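Polymerase X (Deinococcus radiodurans, PDB 2W9M) probably extends DNA from deoxyribonucleoside triphosphates as a magnesium-dependent family X polymerase, and also carries a PHP domain that binds three zinc ions. Local coordinates at residues 536-539 / 540-544; 501-504 / 505-508; 153-156 / 157-160. All coordinates share one frame; numbering follows the deposited sequence.

Contact 1 (536-539 / 540-544); sequences AGLT and PAHVV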
loop_
_atom_site.group_PDB
_atom_site.type_symbol
_atom_site.label_atom_id
_atom_site.label_comp_id
_atom_site.label_asym_id
_atom_site.label_seq_id
_atom_site.Cartn_x
_atom_site.Cartn_y
_atom_site.Cartn_z
ATOM N N ALA A 536 -6.231 12.448 8.112
ATOM C CA ALA A 536 -7.417 13.027 7.505
ATOM C C ALA A 536 -8.463 13.338 8.574
ATOM O O ALA A 536 -9.453 14.017 8.313
ATOM C CB ALA A 536 -7.984 12.099 6.444
ATOM N N GLY A 537 -8.236 12.840 9.785
ATOM C CA GLY A 537 -9.134 13.108 10.895
ATOM C C GLY A 537 -10.335 12.177 10.955
ATOM O O GLY A 537 -11.398 12.551 11.452
ATOM N N LEU A 538 -10.166 10.954 10.465
ATOM C CA LEU A 538 -11.277 10.013 10.414
ATOM C C LEU A 538 -11.458 9.267 11.731
ATOM O O LEU A 538 -10.484 8.870 12.374
ATOM C CB LEU A 538 -11.096 9.016 9.265
ATOM C CG LEU A 538 -11.012 9.615 7.860
ATOM C CD1 LEU A 538 -11.072 8.512 6.819
ATOM C CD2 LEU A 538 -12.124 10.634 7.639
ATOM N N THR A 539 -12.715 9.089 12.122
ATOM C CA THR A 539 -13.072 8.299 13.296
ATOM C C THR A 539 -13.654 6.958 12.846
ATOM O O THR A 539 -13.932 6.764 11.661
ATOM C CB THR A 539 -14.122 9.029 14.153
ATOM O OG1 THR A 539 -15.318 9.220 13.385
ATOM C CG2 THR A 539 -13.598 10.384 14.612
ATOM N N PRO A 540 -13.844 6.022 13.787
ATOM C CA PRO A 540 -14.462 4.750 13.399
ATOM C C PRO A 540 -15.795 4.959 12.689
ATOM O O PRO A 540 -16.200 4.108 11.897
ATOM C CB PRO A 540 -14.683 4.048 14.737
ATOM C CG PRO A 540 -13.635 4.605 15.628
ATOM C CD PRO A 540 -13.429 6.029 15.200
ATOM N N ALA A 541 -16.462 6.079 12.959
ATOM C CA ALA A 541 -17.768 6.350 12.360
ATOM C C ALA A 541 -17.680 6.751 10.885
ATOM O O ALA A 541 -18.672 6.682 10.161
ATOM C CB ALA A 541 -18.523 7.406 13.164
ATOM N N HIS A 542 -16.495 7.171 10.448
ATOM C CA HIS A 542 -16.273 7.519 9.045
ATOM C C HIS A 542 -15.912 6.288 8.220
ATOM O O HIS A 542 -15.917 6.337 6.989
ATOM C CB HIS A 542 -15.137 8.540 8.909
ATOM C CG HIS A 542 -15.500 9.929 9.335
ATOM N ND1 HIS A 542 -15.200 10.427 10.585
ATOM C CD2 HIS A 542 -16.114 10.934 8.667
ATOM C CE1 HIS A 542 -15.626 11.675 10.674
ATOM N NE2 HIS A 542 -16.182 12.007 9.523
ATOM N N VAL A 543 -15.590 5.192 8.901
ATOM C CA VAL A 543 -15.049 4.004 8.249
ATOM C C VAL A 543 -15.971 2.790 8.383
ATOM O O VAL A 543 -16.194 2.299 9.491
ATOM C CB VAL A 543 -13.670 3.649 8.845
ATOM C CG1 VAL A 543 -13.120 2.374 8.219
ATOM C CG2 VAL A 543 -12.704 4.799 8.667
ATOM N N VAL A 544 -16.484 2.292 7.258
ATOM C CA VAL A 544 -17.383 1.133 7.268
ATOM C C VAL A 544 -16.765 -0.129 7.872
ATOM O O VAL A 544 -17.484 -0.971 8.396
ATOM C CB VAL A 544 -17.896 0.780 5.861
ATOM C CG1 VAL A 544 -18.729 1.914 5.298
ATOM C CG2 VAL A 544 -16.729 0.458 4.944
#
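The imidazole of His542 has a leucine methyl over one face and Thr539 CB in plane at its edge. Leu538 CD2 sits over that face, 4.2 Å from the ring centroid, a CH-pi contact in which the two side chains meet nearly at right angles. The Thr539 hydroxyl comes in obliquely. His542 ND1 is approached twice by the same residue. Thr539 N donates to it at 3.2 Å along an almost straight path (174°), with the donor tilted 23° out of the ring plane, and Thr539 OG1 stands 3.1 Å from ND1 in a bond in which either atom could donate. OG1 can reach ND1 because it is tucked between the backbone N and the carbonyl carbon (chi1 62°), which also brings it within a weak bond of Ala541 N at 3.4 Å. The backbone closes in the other direction: His542 N binds Thr539 O at 2.9 Å, and Val543 N binds Pro540 O at 3.2 Å, giving two overlapping type I turns. Just upstream, a Schellman motif at Gly537 ends helix 526-535 and releases the chain into this turn. Leu538 also rests on Phe511 of strand 511-514, and His542 and Val544 make backbone bonds to the same Phe511. Because a backbone N-H can only be a donor, its bond suggests that ND1 acts as an acceptor, consistent with a neutral imidazole protonated on NE2 and fixed in rotation by the turn.

Contact 2 (501-504 / 505-508); sequences EALR and WRER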
loop_
_atom_site.group_PDB
_atom_site.type_symbol
_atom_site.label_atom_id
_atom_site.label_comp_id
_atom_site.label_asym_id
_atom_site.label_seq_id
_atom_site.Cartn_x
_atom_site.Cartn_y
_atom_site.Cartn_z
ATOM N N GLU A 501 -6.828 14.273 0.019
ATOM C CA GLU A 501 -8.166 14.322 -0.564
ATOM C C GLU A 501 -9.227 13.845 0.427
ATOM O O GLU A 501 -10.348 14.350 0.432
ATOM C CB GLU A 501 -8.227 13.504 -1.852
ATOM C CG GLU A 501 -7.296 14.011 -2.947
ATOM C CD GLU A 501 -7.636 15.420 -3.409
ATOM O OE1 GLU A 501 -8.705 15.941 -3.023
ATOM O OE2 GLU A 501 -6.832 16.007 -4.164
ATOM N N ALA A 502 -8.864 12.880 1.266
ATOM C CA ALA A 502 -9.742 12.408 2.333
ATOM C C ALA A 502 -10.016 13.514 3.351
ATOM O O ALA A 502 -11.120 13.626 3.876
ATOM C CB ALA A 502 -9.134 11.199 3.023
ATOM N N LEU A 503 -8.998 14.321 3.632
ATOM C CA LEU A 503 -9.137 15.451 4.546
ATOM C C LEU A 503 -10.175 16.438 4.023
ATOM O O LEU A 503 -10.986 16.955 4.784
ATOM C CB LEU A 503 -7.788 16.158 4.740
ATOM C CG LEU A 503 -7.768 17.370 5.676
ATOM C CD1 LEU A 503 -8.231 16.988 7.071
ATOM C CD2 LEU A 503 -6.379 17.984 5.723
ATOM N N ARG A 504 -10.147 16.687 2.719
ATOM C CA ARG A 504 -11.077 17.624 2.097
ATOM C C ARG A 504 -12.508 17.096 2.032
ATOM O O ARG A 504 -13.458 17.874 2.013
ATOM C CB ARG A 504 -10.600 17.995 0.689
ATOM C CG ARG A 504 -9.408 18.934 0.667
ATOM C CD ARG A 504 -8.918 19.200 -0.750
ATOM N NE ARG A 504 -9.891 19.937 -1.553
ATOM C CZ ARG A 504 -10.415 19.496 -2.692
ATOM N NH1 ARG A 504 -10.061 18.315 -3.175
ATOM N NH2 ARG A 504 -11.288 20.239 -3.359
ATOM N N TRP A 505 -12.659 15.774 1.992
ATOM C CA TRP A 505 -13.964 15.153 1.763
ATOM C C TRP A 505 -14.517 14.414 2.980
ATOM O O TRP A 505 -15.543 13.739 2.880
ATOM C CB TRP A 505 -13.892 14.183 0.576
ATOM C CG TRP A 505 -13.902 14.848 -0.765
ATOM C CD1 TRP A 505 -12.834 15.377 -1.430
ATOM C CD2 TRP A 505 -15.041 15.050 -1.614
ATOM N NE1 TRP A 505 -13.236 15.897 -2.640
ATOM C CE2 TRP A 505 -14.590 15.709 -2.776
ATOM C CE3 TRP A 505 -16.401 14.736 -1.504
ATOM C CZ2 TRP A 505 -15.445 16.062 -3.817
ATOM C CZ3 TRP A 505 -17.251 15.084 -2.537
ATOM C CH2 TRP A 505 -16.771 15.740 -3.679
ATOM N N ARG A 506 -13.846 14.546 4.121
ATOM C CA ARG A 506 -14.218 13.797 5.322
ATOM C C ARG A 506 -15.658 14.011 5.782
ATOM O O ARG A 506 -16.211 13.179 6.502
ATOM C CB ARG A 506 -13.251 14.073 6.480
ATOM C CG ARG A 506 -12.828 15.525 6.647
ATOM C CD ARG A 506 -12.251 15.746 8.038
ATOM N NE ARG A 506 -13.285 16.177 8.973
ATOM C CZ ARG A 506 -13.372 15.775 10.237
ATOM N NH1 ARG A 506 -12.491 14.912 10.718
ATOM N NH2 ARG A 506 -14.348 16.226 11.014
ATOM N N GLU A 507 -16.259 15.121 5.371
ATOM C CA GLU A 507 -17.621 15.447 5.777
ATOM C C GLU A 507 -18.646 14.846 4.827
ATOM O O GLU A 507 -19.829 14.765 5.155
ATOM C CB GLU A 507 -17.816 16.964 5.813
ATOM C CG GLU A 507 -16.795 17.721 6.646
ATOM C CD GLU A 507 -17.158 17.768 8.116
ATOM O OE1 GLU A 507 -17.631 16.740 8.646
ATOM O OE2 GLU A 507 -16.969 18.835 8.740
ATOM N N ARG A 508 -18.192 14.421 3.651
ATOM C CA ARG A 508 -19.110 14.068 2.572
ATOM C C ARG A 508 -19.080 12.597 2.143
ATOM O O ARG A 508 -19.961 12.139 1.420
ATOM C CB ARG A 508 -18.874 14.979 1.363
ATOM C CG ARG A 508 -18.945 16.466 1.705
ATOM C CD ARG A 508 -19.528 17.275 0.556
ATOM N NE ARG A 508 -18.511 17.730 -0.386
ATOM C CZ ARG A 508 -18.754 18.013 -1.663
ATOM N NH1 ARG A 508 -19.978 17.865 -2.153
ATOM N NH2 ARG A 508 -17.771 18.430 -2.452
#
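Trp505 N is shared by two carbonyls of the preceding turn, Glu501 O at 3.1 Å and Ala502 O at 3.2 Å. Both bonds are weak and bent, a forked i-4 and i-3 arrangement. Glu501 O does double duty, since it also lies in the plane of the indole, at its edge, 3.3 Å from Trp505 CD1. Alongside, Arg504 NH1 forms a salt bridge with Glu501 OE1 at 2.7 Å. The carboxylate offers its syn lone pair, and the oxygen is only 2° out of the guanidinium plane. A bend at chi3 (66°) turns the arginine back to meet it, leaving the guanidinium almost perpendicular to the indole. Asp473 on helix 472-482 ties the group together: it bridges to Arg504 NH2 and takes a weak bond from Trp505 NE1. At the far end of the indole, Trp505 CZ3 lies over the centre of the Arg508 guanidinium, which pairs with Glu480. On the other flank, Arg506 CG, turned between the backbone N and the carbonyl carbon (chi1 42°), is pressed tightly against Leu503 O, 3.0 Å away. Helix 499-505 leads into strand 511-514, the last of seven parallel strands, an alpha-to-beta connection belonging to the distorted beta/alpha barrel of PHP domains.

Contact 3 (153-156 / 157-160); sequences FLFE and ARQR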
loop_
_atom_site.group_PDB
_atom_site.type_symbol
_atom_site.label_atom_id
_atom_site.label_comp_id
_atom_site.label_asym_id
_atom_site.label_seq_id
_atom_site.Cartn_x
_atom_site.Cartn_y
_atom_site.Cartn_z
ATOM N N PHE A 153 20.432 -3.155 -3.350
ATOM C CA PHE A 153 20.661 -2.349 -4.543
ATOM C C PHE A 153 19.401 -1.595 -4.950
ATOM O O PHE A 153 19.467 -0.414 -5.295
ATOM C CB PHE A 153 21.150 -3.212 -5.708
ATOM C CG PHE A 153 22.632 -3.454 -5.704
ATOM C CD1 PHE A 153 23.153 -4.651 -5.239
ATOM C CD2 PHE A 153 23.506 -2.484 -6.169
ATOM C CE1 PHE A 153 24.516 -4.875 -5.237
ATOM C CE2 PHE A 153 24.871 -2.702 -6.168
ATOM C CZ PHE A 153 25.376 -3.898 -5.702
ATOM N N LEU A 154 18.257 -2.280 -4.919
ATOM C CA LEU A 154 16.992 -1.646 -5.272
ATOM C C LEU A 154 16.735 -0.450 -4.362
ATOM O O LEU A 154 16.341 0.621 -4.829
ATOM C CB LEU A 154 15.820 -2.631 -5.194
ATOM C CG LEU A 154 15.516 -3.502 -6.417
ATOM C CD1 LEU A 154 16.190 -2.929 -7.651
ATOM C CD2 LEU A 154 15.951 -4.941 -6.196
ATOM N N PHE A 155 16.977 -0.636 -3.067
ATOM C CA PHE A 155 16.725 0.409 -2.081
ATOM C C PHE A 155 17.615 1.637 -2.265
ATOM O O PHE A 155 17.153 2.769 -2.128
ATOM C CB PHE A 155 16.873 -0.128 -0.654
ATOM C CG PHE A 155 15.691 -0.921 -0.176
ATOM C CD1 PHE A 155 15.809 -1.783 0.903
ATOM C CD2 PHE A 155 14.465 -0.815 -0.811
ATOM C CE1 PHE A 155 14.723 -2.515 1.347
ATOM C CE2 PHE A 155 13.375 -1.547 -0.374
ATOM C CZ PHE A 155 13.506 -2.398 0.708
ATOM N N GLU A 156 18.887 1.416 -2.569
ATOM C CA GLU A 156 19.828 2.524 -2.716
ATOM C C GLU A 156 19.565 3.336 -3.982
ATOM O O GLU A 156 19.930 4.505 -4.063
ATOM C CB GLU A 156 21.272 2.017 -2.670
ATOM C CG GLU A 156 21.621 1.370 -1.340
ATOM C CD GLU A 156 23.094 1.052 -1.196
ATOM O OE1 GLU A 156 23.716 0.644 -2.200
ATOM O OE2 GLU A 156 23.624 1.203 -0.073
ATOM N N ALA A 157 18.917 2.711 -4.959
ATOM C CA ALA A 157 18.539 3.388 -6.193
ATOM C C ALA A 157 17.514 4.484 -5.917
ATOM O O ALA A 157 17.693 5.636 -6.317
ATOM C CB ALA A 157 17.988 2.385 -7.197
ATOM N N ARG A 158 16.436 4.108 -5.235
ATOM C CA ARG A 158 15.377 5.035 -4.845
ATOM C C ARG A 158 15.923 6.295 -4.168
ATOM O O ARG A 158 16.891 6.236 -3.407
ATOM C CB ARG A 158 14.394 4.323 -3.908
ATOM C CG ARG A 158 13.440 3.380 -4.616
ATOM C CD ARG A 158 13.407 2.007 -3.958
ATOM N NE ARG A 158 12.715 1.990 -2.672
ATOM C CZ ARG A 158 11.596 1.311 -2.434
ATOM N NH1 ARG A 158 11.036 0.588 -3.398
ATOM N NH2 ARG A 158 11.041 1.349 -1.228
ATOM N N GLN A 159 15.307 7.437 -4.457
ATOM C CA GLN A 159 15.671 8.680 -3.785
ATOM C C GLN A 159 14.950 8.759 -2.451
ATOM O O GLN A 159 15.459 9.322 -1.485
ATOM C CB GLN A 159 15.307 9.896 -4.635
ATOM C CG GLN A 159 16.434 10.418 -5.511
ATOM C CD GLN A 159 16.213 11.859 -5.935
ATOM O OE1 GLN A 159 15.678 12.668 -5.172
ATOM N NE2 GLN A 159 16.629 12.190 -7.154
ATOM N N ARG A 160 13.753 8.189 -2.415
ATOM C CA ARG A 160 12.965 8.132 -1.196
ATOM C C ARG A 160 12.455 6.708 -0.968
ATOM O O ARG A 160 12.229 5.960 -1.921
ATOM C CB ARG A 160 11.813 9.133 -1.263
ATOM C CG ARG A 160 12.210 10.557 -0.886
ATOM C CD ARG A 160 10.997 11.491 -0.807
ATOM N NE ARG A 160 11.195 12.566 0.169
ATOM C CZ ARG A 160 10.565 12.644 1.338
ATOM N NH1 ARG A 160 9.681 11.722 1.681
ATOM N NH2 ARG A 160 10.811 13.652 2.164
#
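Phe155 and Arg158 lie side by side and point the same way, three residues apart where helix 141-157 gives out. Phe155 CD2 stands 3.7 Å above one face of the Arg158 guanidinium, displaced toward its rim, and is 3.8 Å from Arg158 NE. The arginine reaches the phenyl ring at its edge rather than over its face, and the two planes are 56° apart. Bends at chi2 and at chi3 (73°) fold the Arg158 chain back along the helix, setting Arg158 CD 3.4 Å from Leu154 O. That same carbonyl is used by the next residue back: Ala157 N bonds to Phe153 O at 3.2 Å (142°) and, weakly, to Leu154 O at 3.3 Å. Arg158 is then the first residue to leave helical backbone angles. Further out, Gln161 positions the pair with both ends of its amide, accepting from Arg158 NE through OE1 and giving NE2 to Phe155 O. The Arg158 side chain also touches Leu463 in a loop of the zinc-binding part, so the end of this helix in the polymerase part meets the PHP domain here. The ring edge over its face and the bond from NE to the uncharged Gln161 amide fix the plane of the guanidinium, but neither of these two partners carries a charge to offset that of the arginine, and the contact is not a cation-pi stack.

Contacts 1 and 2 are neighbours in the PHP part, their centres 10 Å apart, flanking strand 511-514 along the chain. They meet through Arg506: its NH1 comes 2.7 Å from Gly537 O, and its backbone O lies 3.1 Å from His542 CD2, so the turn after helix 499-505 packs on the loop after helix 526-535. Contact 3, in the polymerase part, stands apart, its centre 34 Å from that of contact 1 and 33 Å from that of contact 2, nearest atoms about 17 Å away each time. Contact 1 is well short of the zinc cluster, the Val543 side chain being about 12 Å from that of the ligand His332. Contacts 2 and 3 lie away from the metals.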